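Local coordinates for protein putative branched-chain amino acid ABC transporter (Chromobacterium violaceum, PDB 4PYR) that binds glutathione and may act as an enzyme regulator, as a putative LppC-type lipoprotein probably related to periplasmic binding proteins, at residues A30-S35 with R235-A240; Q112-M117 with D144-A149; V197-T202 with A215-I220; G254-R259 with V273-V278. One frame throughout, in Å; residues are numbered along the deposited sequence. Where two conformers were deposited one is given.

Contact 1 of 4, residues A30-S35 with R235-A240; sequences AQVDQS and RYPRPA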
loop_
_atom_site.group_PDB
_atom_site.type_symbol
_atom_site.label_atom_id
_atom_site.label_comp_id
_atom_site.label_asym_id
_atom_site.label_seq_id
_atom_site.Cartn_x
_atom_site.Cartn_y
_atom_site.Cartn_z
ATOM N N ALA A 30 -14.542 -3.736 -12.890
ATOM C CA ALA A 30 -15.338 -4.712 -13.618
ATOM C C ALA A 30 -16.209 -4.063 -14.690
ATOM O O ALA A 30 -16.357 -4.586 -15.806
ATOM C CB ALA A 30 -16.222 -5.501 -12.656
ATOM N N GLN A 31 -16.805 -2.920 -14.383
ATOM C CA GLN A 31 -17.629 -2.246 -15.353
ATOM C C GLN A 31 -16.844 -1.736 -16.576
ATOM O O GLN A 31 -17.348 -1.762 -17.677
ATOM C CB GLN A 31 -18.374 -1.110 -14.657
ATOM C CG GLN A 31 -19.450 -1.660 -13.759
ATOM C CD GLN A 31 -20.068 -0.622 -12.848
ATOM O OE1 GLN A 31 -19.928 0.583 -13.075
ATOM N NE2 GLN A 31 -20.768 -1.088 -11.805
ATOM N N VAL A 32 -15.606 -1.335 -16.372
ATOM C CA VAL A 32 -14.765 -0.859 -17.449
ATOM C C VAL A 32 -14.204 -2.025 -18.242
ATOM O O VAL A 32 -14.355 -2.089 -19.449
ATOM C CB VAL A 32 -13.623 -0.001 -16.926
ATOM C CG1 VAL A 32 -12.649 0.309 -18.038
ATOM C CG2 VAL A 32 -14.149 1.302 -16.370
ATOM N N ASP A 33 -13.565 -2.935 -17.537
ATOM C CA ASP A 33 -12.804 -3.965 -18.219
ATOM C C ASP A 33 -13.669 -5.075 -18.765
ATOM O O ASP A 33 -13.316 -5.654 -19.793
ATOM C CB ASP A 33 -11.790 -4.560 -17.223
ATOM C CG ASP A 33 -10.618 -3.656 -16.957
ATOM O OD1 ASP A 33 -10.501 -2.534 -17.500
ATOM O OD2 ASP A 33 -9.756 -4.119 -16.223
ATOM N N GLN A 34 -14.762 -5.415 -18.082
ATOM C CA GLN A 34 -15.740 -6.433 -18.576
ATOM C C GLN A 34 -15.144 -7.738 -18.993
ATOM O O GLN A 34 -15.582 -8.378 -19.968
ATOM C CB GLN A 34 -16.493 -5.901 -19.702
ATOM C CG GLN A 34 -17.382 -4.814 -19.200
ATOM C CD GLN A 34 -17.840 -4.111 -20.377
ATOM O OE1 GLN A 34 -18.777 -4.579 -21.023
ATOM N NE2 GLN A 34 -17.064 -3.116 -20.806
ATOM N N SER A 35 -14.164 -8.115 -18.190
ATOM C CA SER A 35 -13.389 -9.313 -18.394
ATOM C C SER A 35 -13.773 -10.423 -17.384
ATOM O O SER A 35 -13.212 -11.518 -17.433
ATOM C CB SER A 35 -11.903 -8.915 -18.320
ATOM O OG SER A 35 -11.681 -8.070 -17.190
ATOM N N ARG A 235 -8.245 5.092 -17.484
ATOM C CA ARG A 235 -9.432 4.412 -17.957
ATOM C C ARG A 235 -10.479 4.120 -16.883
ATOM O O ARG A 235 -11.596 3.767 -17.206
ATOM C CB ARG A 235 -9.087 3.138 -18.764
ATOM C CG ARG A 235 -8.492 2.008 -17.995
ATOM C CD ARG A 235 -8.552 0.755 -18.876
ATOM N NE ARG A 235 -8.004 -0.366 -18.162
ATOM C CZ ARG A 235 -6.734 -0.746 -18.264
ATOM N NH1 ARG A 235 -5.920 -0.073 -19.072
ATOM N NH2 ARG A 235 -6.285 -1.797 -17.556
ATOM N N TYR A 236 -10.138 4.256 -15.603
ATOM C CA TYR A 236 -11.134 3.981 -14.566
ATOM C C TYR A 236 -11.705 5.267 -13.974
ATOM O O TYR A 236 -10.980 6.246 -13.812
ATOM C CB TYR A 236 -10.517 3.146 -13.445
ATOM C CG TYR A 236 -9.938 1.854 -13.933
ATOM C CD1 TYR A 236 -10.768 0.810 -14.329
ATOM C CD2 TYR A 236 -8.592 1.689 -14.047
ATOM C CE1 TYR A 236 -10.252 -0.345 -14.879
ATOM C CE2 TYR A 236 -8.052 0.504 -14.563
ATOM C CZ TYR A 236 -8.904 -0.499 -14.985
ATOM O OH TYR A 236 -8.389 -1.665 -15.535
ATOM N N PRO A 237 -12.998 5.245 -13.643
ATOM C CA PRO A 237 -13.590 6.480 -13.103
ATOM C C PRO A 237 -13.056 6.776 -11.702
ATOM O O PRO A 237 -12.679 5.855 -10.962
ATOM C CB PRO A 237 -15.090 6.158 -13.052
ATOM C CG PRO A 237 -15.099 4.685 -12.763
ATOM C CD PRO A 237 -13.974 4.136 -13.678
ATOM N N ARG A 238 -12.975 8.063 -11.377
ATOM C CA ARG A 238 -12.611 8.473 -10.024
ATOM C C ARG A 238 -13.792 8.086 -9.128
ATOM O O ARG A 238 -14.922 7.902 -9.623
ATOM C CB ARG A 238 -12.331 9.968 -9.950
ATOM C CG ARG A 238 -11.384 10.516 -11.005
ATOM C CD ARG A 238 -10.024 9.871 -11.016
ATOM N NE ARG A 238 -9.258 10.123 -9.791
ATOM C CZ ARG A 238 -7.985 9.789 -9.611
ATOM N NH1 ARG A 238 -7.411 10.073 -8.445
ATOM N NH2 ARG A 238 -7.291 9.147 -10.565
ATOM N N PRO A 239 -13.574 7.960 -7.806
ATOM C CA PRO A 239 -14.741 7.664 -6.962
ATOM C C PRO A 239 -15.772 8.787 -7.019
ATOM O O PRO A 239 -15.446 9.978 -7.213
ATOM C CB PRO A 239 -14.164 7.525 -5.534
ATOM C CG PRO A 239 -12.715 7.771 -5.621
ATOM C CD PRO A 239 -12.318 8.089 -7.045
ATOM N N ALA A 240 -17.028 8.375 -6.884
ATOM C CA ALA A 240 -18.153 9.274 -6.829
ATOM C C ALA A 240 -17.977 10.233 -5.658
ATOM O O ALA A 240 -18.105 11.411 -5.819
ATOM C CB ALA A 240 -19.450 8.487 -6.678
#
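D33 and V32, in the last turn of helix 16-33, meet R235, Y236 and P237, where helix 231-235 gives way to the loop before helix 245-265. The polar half of the contact gathers on the D33 carboxylate. Y236 OH donates to D33 OD2 at 2.9 Å, arriving on the syn side and 20° out of the carboxylate plane, while the ring and carboxylate planes stand 57° apart. In the conformer described here, one of two, R235 adds a salt bridge through NE, 3.4 Å from D33 OD1, whose hydrogen bond is long and weak. The same conformer turns back on its neighbour: NH2 of R235 donates to Y236 OH at 2.9 Å, and a chi1 of 68° lays its CG over one face of the Y236 ring, offset toward the rim.

The apolar half belongs to V32. Its CB faces Y236 CD1 at 3.9 Å, and V32 CG2 reaches P237 CD, also at 3.9 Å. Just past D33 the helix ends: Q34 has positive phi, and its NE2 returns to V32 O at 3.2 Å.

Y258 of helix 245-265 also touches A30 and D33, and P237 O accepts from Y251 OH. The bond from the Y236 hydroxyl probably steadies the D33 carboxylate as an anion; a polar clasp and a small apolar patch together hold a surface loop against a helix end.

Contact 2 of 4, residues Q112-M117 with D144-A149; sequences QLARLM and DEWRAA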
loop_
_atom_site.group_PDB
_atom_site.type_symbol
_atom_site.label_atom_id
_atom_site.label_comp_id
_atom_site.label_asym_id
_atom_site.label_seq_id
_atom_site.Cartn_x
_atom_site.Cartn_y
_atom_site.Cartn_z
ATOM N N GLN A 112 11.320 1.555 -0.514
ATOM C CA GLN A 112 11.447 2.298 -1.719
ATOM C C GLN A 112 11.987 3.689 -1.565
ATOM O O GLN A 112 12.816 4.106 -2.367
ATOM C CB GLN A 112 10.127 2.351 -2.396
ATOM C CG GLN A 112 9.817 1.005 -3.027
ATOM C CD GLN A 112 8.511 1.124 -3.726
ATOM O OE1 GLN A 112 8.391 1.916 -4.687
ATOM N NE2 GLN A 112 7.484 0.429 -3.204
ATOM N N LEU A 113 11.551 4.385 -0.518
ATOM C CA LEU A 113 12.054 5.719 -0.318
ATOM C C LEU A 113 13.584 5.732 -0.137
ATOM O O LEU A 113 14.267 6.596 -0.667
ATOM C CB LEU A 113 11.383 6.362 0.885
ATOM C CG LEU A 113 11.616 7.859 0.984
ATOM C CD1 LEU A 113 10.896 8.577 -0.142
ATOM C CD2 LEU A 113 11.152 8.300 2.364
ATOM N N ALA A 114 14.111 4.747 0.585
ATOM C CA ALA A 114 15.538 4.639 0.707
ATOM C C ALA A 114 16.171 4.438 -0.652
ATOM O O ALA A 114 17.182 5.043 -0.938
ATOM C CB ALA A 114 15.909 3.501 1.638
ATOM N N ARG A 115 15.606 3.542 -1.475
ATOM C CA ARG A 115 16.109 3.354 -2.818
ATOM C C ARG A 115 16.037 4.608 -3.703
ATOM O O ARG A 115 16.990 4.895 -4.437
ATOM C CB ARG A 115 15.408 2.139 -3.460
ATOM C CG ARG A 115 15.726 0.837 -2.718
ATOM C CD ARG A 115 15.380 -0.389 -3.538
ATOM N NE ARG A 115 13.944 -0.616 -3.614
ATOM C CZ ARG A 115 13.249 -1.374 -2.757
ATOM N NH1 ARG A 115 13.838 -1.981 -1.730
ATOM N NH2 ARG A 115 11.940 -1.513 -2.921
ATOM N N LEU A 116 14.943 5.369 -3.585
ATOM C CA LEU A 116 14.775 6.637 -4.327
ATOM C C LEU A 116 15.870 7.613 -3.955
ATOM O O LEU A 116 16.476 8.293 -4.807
ATOM C CB LEU A 116 13.408 7.313 -4.064
ATOM C CG LEU A 116 13.197 8.744 -4.620
ATOM C CD1 LEU A 116 13.274 8.790 -6.133
ATOM C CD2 LEU A 116 11.861 9.286 -4.142
HETATM N N MSE A 117 16.119 7.699 -2.654
HETATM C CA MSE A 117 17.113 8.633 -2.216
HETATM C C MSE A 117 18.500 8.278 -2.628
HETATM O O MSE A 117 19.317 9.160 -2.930
HETATM C CB MSE A 117 16.937 8.777 -0.735
HETATM C CG MSE A 117 15.740 9.672 -0.380
HETATM SE SE MSE A 117 15.342 9.745 1.528
HETATM C CE MSE A 117 16.593 11.222 1.913
ATOM N N ASP A 144 16.819 -0.049 7.661
ATOM C CA ASP A 144 17.333 -1.387 7.260
ATOM C C ASP A 144 17.705 -1.406 5.781
ATOM O O ASP A 144 18.740 -2.022 5.377
ATOM C CB ASP A 144 16.302 -2.464 7.555
ATOM C CG ASP A 144 16.241 -2.843 9.039
ATOM O OD1 ASP A 144 17.108 -2.410 9.833
ATOM O OD2 ASP A 144 15.304 -3.551 9.445
ATOM N N GLU A 145 16.827 -0.843 4.950
ATOM C CA GLU A 145 17.077 -0.788 3.527
ATOM C C GLU A 145 18.304 0.059 3.185
ATOM O O GLU A 145 19.124 -0.322 2.368
ATOM C CB GLU A 145 15.846 -0.282 2.783
ATOM C CG GLU A 145 15.976 -0.402 1.264
ATOM C CD GLU A 145 15.958 -1.843 0.745
ATOM O OE1 GLU A 145 15.420 -2.802 1.363
ATOM O OE2 GLU A 145 16.437 -1.999 -0.385
ATOM N N TRP A 146 18.434 1.221 3.822
ATOM C CA TRP A 146 19.588 2.090 3.598
ATOM C C TRP A 146 20.886 1.336 3.916
ATOM O O TRP A 146 21.844 1.367 3.152
ATOM C CB TRP A 146 19.495 3.392 4.523
ATOM C CG TRP A 146 20.542 4.366 4.126
ATOM C CD1 TRP A 146 21.796 4.494 4.637
ATOM C CD2 TRP A 146 20.445 5.297 3.058
ATOM N NE1 TRP A 146 22.497 5.445 3.941
ATOM C CE2 TRP A 146 21.676 5.972 2.979
ATOM C CE3 TRP A 146 19.415 5.639 2.163
ATOM C CZ2 TRP A 146 21.938 6.940 2.003
ATOM C CZ3 TRP A 146 19.664 6.581 1.233
ATOM C CH2 TRP A 146 20.925 7.227 1.148
ATOM N N ARG A 147 20.911 0.698 5.075
ATOM C CA ARG A 147 22.105 -0.077 5.473
ATOM C C ARG A 147 22.450 -1.179 4.440
ATOM O O ARG A 147 23.628 -1.356 4.092
ATOM C CB ARG A 147 21.962 -0.674 6.899
ATOM C CG ARG A 147 23.272 -1.241 7.475
ATOM C CD ARG A 147 22.990 -2.207 8.612
ATOM N NE ARG A 147 22.441 -1.503 9.800
ATOM C CZ ARG A 147 23.177 -1.029 10.821
ATOM N NH1 ARG A 147 24.492 -1.166 10.806
ATOM N NH2 ARG A 147 22.615 -0.418 11.844
ATOM N N ALA A 148 21.420 -1.883 3.964
ATOM C CA ALA A 148 21.592 -2.952 2.985
ATOM C C ALA A 148 22.254 -2.417 1.710
ATOM O O ALA A 148 23.141 -3.025 1.163
ATOM C CB ALA A 148 20.241 -3.625 2.654
ATOM N N ALA A 149 21.759 -1.273 1.249
ATOM C CA ALA A 149 22.229 -0.657 0.011
ATOM C C ALA A 149 23.608 0.014 0.183
ATOM O O ALA A 149 24.456 -0.117 -0.652
ATOM C CB ALA A 149 21.196 0.330 -0.512
#
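A114 and W146 mark the closest backbone approach, CA to CA 5.6 Å, of two helical segments whose axes come within 8.6 Å and cross at -43°. They belong to helices 106-119 and 133-150, joined by strand 125-129 in an alternating helix-strand order consistent with a periplasmic-binding-protein-like lobe.

The small A114 side chain points at the second helix and sits against the aliphatic stem of E145, with A114 CB 3.9 Å from E145 CG. W146 runs beside it: the six-membered part of the indole reaches A114 O, 3.6 Å from CZ3, and CE3 approaches A114 CB. One turn further, selenomethionine M117 brings its CB to the indole edge, 4.0 Å from CZ3. The rest of the M117 chain bends at chi3 and carries its end to Y200 of strand 199-201. P125 also touches both W146 and M117, and R118 makes a cation-pi contact with W146, placing the indole between helices and sheet.

At the outer side R115 and E145 close the pair with a salt bridge. E145 CG is anti to its own nitrogen (chi1 -171°), and the chain then bends to bring the carboxylate up beside R115. The guanidinium and carboxylate planes are nearly perpendicular, 87° apart: E145 OE2 lies in the plane of the guanidinium, whereas R115 NH1 sits above the plane of the carboxylate, 2.9 Å from OE2.

Contact 3 of 4, residues V197-T202 with A215-I220; sequences VPVYGT and AGVRFI
Two neighbouring parallel strands, 199-201 and 218-220, lie side by side in the parallel part of the mixed sheet, where Y200 pairs with R218. The ladder begins with R218 N donating to V199 O at 2.8 Å. G201 N then returns a bond to R218 O at 2.9 Å. Beyond it the pairing slackens, since I220 N to G201 O is 3.4 Å and weak. Close CA-H...O contacts fill in between these bonds, as where Y200 CA stands 3.0 Å from R218 O. Before the ladder starts, a water takes over, accepting from V199 N and donating to G216 O.

The arrangement is consistent with the parallel core of a periplasmic-binding-protein-like lobe: strand 199-201 also bonds to 176-180, while 290-298 lies beyond 218-220 and runs antiparallel to it. On the face carrying Y200 and R218, the two side chains run alongside each other in the same direction. R218 CB makes an off-centre CH-pi contact with the Y200 ring, 4.2 Å from its centroid, and the extended arginine continues along the ring until its CD lies 3.8 Å from Y200 CZ. Y200 OH is held by D120 and R122. V217 meets V199 through CG2 and CG1 at 4.0 Å, while its CG1, anti to the backbone N (chi1 172°), sits close to V199 O and G201 N. I220 packs on Q112 and L116 of helix 106-119, and F219 CB lies 3.3 Å from G201 O.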
loop_
_atom_site.group_PDB
_atom_site.type_symbol
_atom_site.label_atom_id
_atom_site.label_comp_id
_atom_site.label_asym_id
_atom_site.label_seq_id
_atom_site.Cartn_x
_atom_site.Cartn_y
_atom_site.Cartn_z
ATOM N N VAL A 197 16.943 22.481 1.793
ATOM C CA VAL A 197 17.365 21.106 1.966
ATOM C C VAL A 197 16.300 20.185 1.386
ATOM O O VAL A 197 15.120 20.355 1.633
ATOM C CB VAL A 197 17.715 20.699 3.424
ATOM C CG1 VAL A 197 16.505 20.796 4.321
ATOM C CG2 VAL A 197 18.303 19.291 3.467
ATOM N N PRO A 198 16.722 19.188 0.574
ATOM C CA PRO A 198 15.744 18.232 0.068
ATOM C C PRO A 198 15.101 17.413 1.182
ATOM O O PRO A 198 15.810 16.879 2.045
ATOM C CB PRO A 198 16.588 17.329 -0.820
ATOM C CG PRO A 198 17.774 18.115 -1.202
ATOM C CD PRO A 198 18.041 19.037 -0.060
ATOM N N VAL A 199 13.775 17.314 1.169
ATOM C CA VAL A 199 13.016 16.609 2.170
ATOM C C VAL A 199 12.138 15.589 1.438
ATOM O O VAL A 199 11.511 15.905 0.429
ATOM C CB VAL A 199 12.155 17.562 3.032
ATOM C CG1 VAL A 199 11.323 16.781 4.043
ATOM C CG2 VAL A 199 13.070 18.580 3.724
ATOM N N TYR A 200 12.144 14.359 1.946
ATOM C CA TYR A 200 11.430 13.251 1.376
ATOM C C TYR A 200 10.524 12.582 2.380
ATOM O O TYR A 200 10.827 12.539 3.578
ATOM C CB TYR A 200 12.449 12.191 0.972
ATOM C CG TYR A 200 13.361 12.558 -0.154
ATOM C CD1 TYR A 200 14.473 13.387 0.041
ATOM C CD2 TYR A 200 13.135 12.054 -1.434
ATOM C CE1 TYR A 200 15.319 13.703 -0.991
ATOM C CE2 TYR A 200 13.998 12.316 -2.477
ATOM C CZ TYR A 200 15.082 13.146 -2.289
ATOM O OH TYR A 200 15.962 13.428 -3.340
ATOM N N GLY A 201 9.426 12.031 1.918
ATOM C CA GLY A 201 8.551 11.214 2.747
ATOM C C GLY A 201 7.867 10.122 1.907
ATOM O O GLY A 201 7.995 10.068 0.694
ATOM N N THR A 202 7.101 9.296 2.599
ATOM C CA THR A 202 6.233 8.327 1.999
ATOM C C THR A 202 4.830 8.910 1.856
ATOM O O THR A 202 4.606 10.091 2.138
ATOM C CB THR A 202 6.169 7.018 2.810
ATOM O OG1 THR A 202 5.565 7.275 4.092
ATOM C CG2 THR A 202 7.521 6.503 3.044
ATOM N N ALA A 215 4.867 21.845 0.969
ATOM C CA ALA A 215 5.191 22.156 -0.433
ATOM C C ALA A 215 6.655 21.907 -0.703
ATOM O O ALA A 215 7.548 22.326 0.038
ATOM C CB ALA A 215 4.854 23.584 -0.769
ATOM N N GLY A 216 6.897 21.194 -1.785
ATOM C CA GLY A 216 8.276 20.892 -2.171
ATOM C C GLY A 216 8.837 19.595 -1.625
ATOM O O GLY A 216 9.897 19.163 -2.058
ATOM N N VAL A 217 8.151 18.958 -0.678
ATOM C CA VAL A 217 8.586 17.671 -0.183
ATOM C C VAL A 217 8.420 16.657 -1.301
ATOM O O VAL A 217 7.375 16.589 -1.954
ATOM C CB VAL A 217 7.766 17.247 1.033
ATOM C CG1 VAL A 217 8.087 15.807 1.435
ATOM C CG2 VAL A 217 8.043 18.223 2.211
ATOM N N ARG A 218 9.455 15.849 -1.483
ATOM C CA ARG A 218 9.424 14.799 -2.496
ATOM C C ARG A 218 8.852 13.552 -1.806
ATOM O O ARG A 218 9.205 13.215 -0.684
ATOM C CB ARG A 218 10.828 14.510 -3.026
ATOM C CG ARG A 218 11.499 15.693 -3.714
ATOM C CD ARG A 218 12.772 15.304 -4.466
ATOM N NE ARG A 218 13.236 16.343 -5.379
ATOM C CZ ARG A 218 12.753 16.541 -6.602
ATOM N NH1 ARG A 218 11.777 15.780 -7.082
ATOM N NH2 ARG A 218 13.221 17.534 -7.347
ATOM N N PHE A 219 7.896 12.901 -2.437
ATOM C CA PHE A 219 7.298 11.732 -1.804
ATOM C C PHE A 219 6.930 10.696 -2.866
ATOM O O PHE A 219 7.019 10.950 -4.053
ATOM C CB PHE A 219 6.084 12.172 -0.979
ATOM C CG PHE A 219 4.891 12.575 -1.798
ATOM C CD1 PHE A 219 4.870 13.772 -2.479
ATOM C CD2 PHE A 219 3.773 11.748 -1.882
ATOM C CE1 PHE A 219 3.787 14.130 -3.254
ATOM C CE2 PHE A 219 2.656 12.132 -2.611
ATOM C CZ PHE A 219 2.673 13.302 -3.323
ATOM N N ILE A 220 6.620 9.494 -2.391
ATOM C CA ILE A 220 6.151 8.424 -3.263
ATOM C C ILE A 220 4.733 8.082 -2.896
ATOM O O ILE A 220 4.337 8.130 -1.728
ATOM C CB ILE A 220 7.082 7.172 -3.217
ATOM C CG1 ILE A 220 7.263 6.659 -1.798
ATOM C CG2 ILE A 220 8.459 7.520 -3.801
ATOM C CD1 ILE A 220 8.038 5.356 -1.740
HETATM O O HOH W 1 12.424 18.975 -0.992
#

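Contact 4 of 4, residues G254-R259 with V273-V278; sequences GIDAYR and VRLDGV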
loop_
_atom_site.group_PDB
_atom_site.type_symbol
_atom_site.label_atom_id
_atom_site.label_comp_id
_atom_site.label_asym_id
_atom_site.label_seq_id
_atom_site.Cartn_x
_atom_site.Cartn_y
_atom_site.Cartn_z
ATOM N N GLY A 254 -8.991 -1.738 -4.736
ATOM C CA GLY A 254 -10.063 -2.517 -5.370
ATOM C C GLY A 254 -9.910 -2.682 -6.869
ATOM O O GLY A 254 -10.093 -3.794 -7.431
ATOM N N ILE A 255 -9.547 -1.585 -7.539
ATOM C CA ILE A 255 -9.325 -1.642 -8.975
ATOM C C ILE A 255 -8.227 -2.658 -9.241
ATOM O O ILE A 255 -8.404 -3.534 -10.100
ATOM C CB ILE A 255 -8.917 -0.279 -9.542
ATOM C CG1 ILE A 255 -10.152 0.643 -9.496
ATOM C CG2 ILE A 255 -8.319 -0.398 -10.938
ATOM C CD1 ILE A 255 -9.842 2.066 -9.813
ATOM N N ASP A 256 -7.080 -2.509 -8.629
ATOM C CA ASP A 256 -5.972 -3.469 -8.925
ATOM C C ASP A 256 -6.268 -4.900 -8.470
ATOM O O ASP A 256 -5.760 -5.839 -9.105
ATOM C CB ASP A 256 -4.667 -2.994 -8.325
ATOM C CG ASP A 256 -3.985 -1.920 -9.154
ATOM O OD1 ASP A 256 -4.433 -1.580 -10.273
ATOM O OD2 ASP A 256 -2.960 -1.422 -8.688
ATOM N N ALA A 257 -7.095 -5.083 -7.445
ATOM C CA ALA A 257 -7.453 -6.458 -6.985
ATOM C C ALA A 257 -8.258 -7.143 -8.110
ATOM O O ALA A 257 -8.027 -8.318 -8.423
ATOM C CB ALA A 257 -8.260 -6.413 -5.680
ATOM N N TYR A 258 -9.225 -6.411 -8.695
ATOM C CA TYR A 258 -9.963 -6.887 -9.812
ATOM C C TYR A 258 -8.986 -7.273 -10.941
ATOM O O TYR A 258 -9.070 -8.387 -11.484
ATOM C CB TYR A 258 -10.911 -5.841 -10.346
ATOM C CG TYR A 258 -11.565 -6.331 -11.616
ATOM C CD1 TYR A 258 -12.726 -7.032 -11.566
ATOM C CD2 TYR A 258 -11.022 -6.059 -12.883
ATOM C CE1 TYR A 258 -13.363 -7.467 -12.747
ATOM C CE2 TYR A 258 -11.624 -6.507 -14.046
ATOM C CZ TYR A 258 -12.779 -7.217 -13.964
ATOM O OH TYR A 258 -13.385 -7.704 -15.106
ATOM N N ARG A 259 -8.044 -6.374 -11.276
ATOM C CA ARG A 259 -7.163 -6.607 -12.408
ATOM C C ARG A 259 -6.265 -7.796 -12.198
ATOM O O ARG A 259 -6.071 -8.581 -13.129
ATOM C CB ARG A 259 -6.350 -5.382 -12.737
ATOM C CG ARG A 259 -7.246 -4.167 -13.099
ATOM C CD ARG A 259 -6.493 -2.828 -13.226
ATOM N NE ARG A 259 -5.493 -2.850 -14.285
ATOM C CZ ARG A 259 -4.360 -2.178 -14.313
ATOM N NH1 ARG A 259 -3.996 -1.391 -13.303
ATOM N NH2 ARG A 259 -3.571 -2.270 -15.359
ATOM N N VAL A 273 2.796 -13.194 -13.045
ATOM C CA VAL A 273 1.809 -12.124 -13.066
ATOM C C VAL A 273 2.479 -10.823 -12.646
ATOM O O VAL A 273 3.111 -10.761 -11.582
ATOM C CB VAL A 273 0.594 -12.431 -12.164
ATOM C CG1 VAL A 273 -0.340 -11.231 -12.096
ATOM C CG2 VAL A 273 -0.171 -13.637 -12.682
ATOM N N ARG A 274 2.395 -9.827 -13.530
ATOM C CA ARG A 274 2.863 -8.482 -13.278
ATOM C C ARG A 274 1.744 -7.544 -13.721
ATOM O O ARG A 274 0.936 -7.913 -14.553
ATOM C CB ARG A 274 4.115 -8.187 -14.084
ATOM C CG ARG A 274 5.264 -9.169 -13.838
ATOM C CD ARG A 274 6.615 -8.482 -13.801
ATOM N NE ARG A 274 7.685 -9.386 -13.357
ATOM C CZ ARG A 274 8.956 -9.032 -13.177
ATOM N NH1 ARG A 274 9.353 -7.789 -13.407
ATOM N NH2 ARG A 274 9.840 -9.942 -12.753
ATOM N N LEU A 275 1.686 -6.344 -13.155
ATOM C CA LEU A 275 0.629 -5.390 -13.500
ATOM C C LEU A 275 1.122 -3.951 -13.401
ATOM O O LEU A 275 1.788 -3.614 -12.449
ATOM C CB LEU A 275 -0.548 -5.529 -12.523
ATOM C CG LEU A 275 -1.871 -4.822 -12.886
ATOM C CD1 LEU A 275 -2.508 -5.531 -14.052
ATOM C CD2 LEU A 275 -2.856 -4.682 -11.731
ATOM N N ASP A 276 0.756 -3.129 -14.385
ATOM C CA ASP A 276 0.871 -1.662 -14.281
ATOM C C ASP A 276 -0.295 -1.140 -13.436
ATOM O O ASP A 276 -1.303 -0.615 -13.945
ATOM C CB ASP A 276 0.976 -0.985 -15.671
ATOM C CG ASP A 276 -0.259 -1.172 -16.560
ATOM O OD1 ASP A 276 -0.924 -2.213 -16.472
ATOM O OD2 ASP A 276 -0.566 -0.256 -17.366
ATOM N N GLY A 277 -0.181 -1.361 -12.135
ATOM C CA GLY A 277 -1.264 -1.160 -11.228
ATOM C C GLY A 277 -1.526 0.335 -11.052
ATOM O O GLY A 277 -0.599 1.151 -11.121
ATOM N N VAL A 278 -2.779 0.665 -10.831
ATOM C CA VAL A 278 -3.080 2.037 -10.385
ATOM C C VAL A 278 -2.495 2.299 -8.997
ATOM O O VAL A 278 -2.287 3.457 -8.637
ATOM C CB VAL A 278 -4.567 2.414 -10.433
ATOM C CG1 VAL A 278 -5.112 2.285 -11.819
ATOM C CG2 VAL A 278 -5.404 1.629 -9.412
#
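R259 grips the backbone carbonyl of D276 with both terminal nitrogens, a two-pronged hold on one oxygen rather than on a carboxylate. NH1 of R259 lies 2.9 Å from D276 O and NH2 3.1 Å. Both prongs come from the same face, above the carbonyl plane, yet the oxygen stays close to the plane of the guanidinium. NH2 also reaches the D276 carboxylate in a salt bridge, 2.9 Å to OD1, though the hydrogen bond there is weak. The inverse gamma turn centred on D276 bends the chain where the arginine takes hold.

D256 completes the network from one helical turn earlier. Its OD1 accepts R259 NH1 at 3.1 Å and also V278 N at 2.8 Å, the latter through the syn lone pair; D256 OD2 goes to T279 OG1. The aspartate therefore ties the arginine to the chain leaving the strand. R235 brings a second guanidinium close to the buried R259, and the two acids probably offset both charges. G277 lies against this carboxylate, its CA 3.1 Å from D256 OD2.

Apolar contacts frame the polar centre. L275 CD1 lies over one guanidinium face, offset toward its rim, and the bend of R259 at chi3 (62°) folds the group over this leucine. At the other end I255 CG2 touches V278 CG2 at 3.9 Å. Helix 245-265 thus lies against strand 274-277, an outermost strand of the mixed sheet paired with 280-284, while helix 231-235 packs on R259, D276 and V278, and D33 of helix 16-33 touches R259.

How the contacts relate
Contacts 2, 3 and 4 are buried, whereas contact 1 lies at the surface. Contacts 1 and 4 share one neighbourhood, their centres about 12 Å apart: S35 OG bonds to Y258 OH, and Y236 packs on R259. Contacts 2 and 3 form a second neighbourhood, in which L113 of helix 106-119 settles on G201. The mixed sheet spans both, since contact 3 pairs two of its inner strands and contact 4 packs a helix on its edge strand 274-277. Backbone bonding dominates contact 3; contact 2 combines apolar packing with a single salt bridge; acids and arginines set the character of contacts 1 and 4.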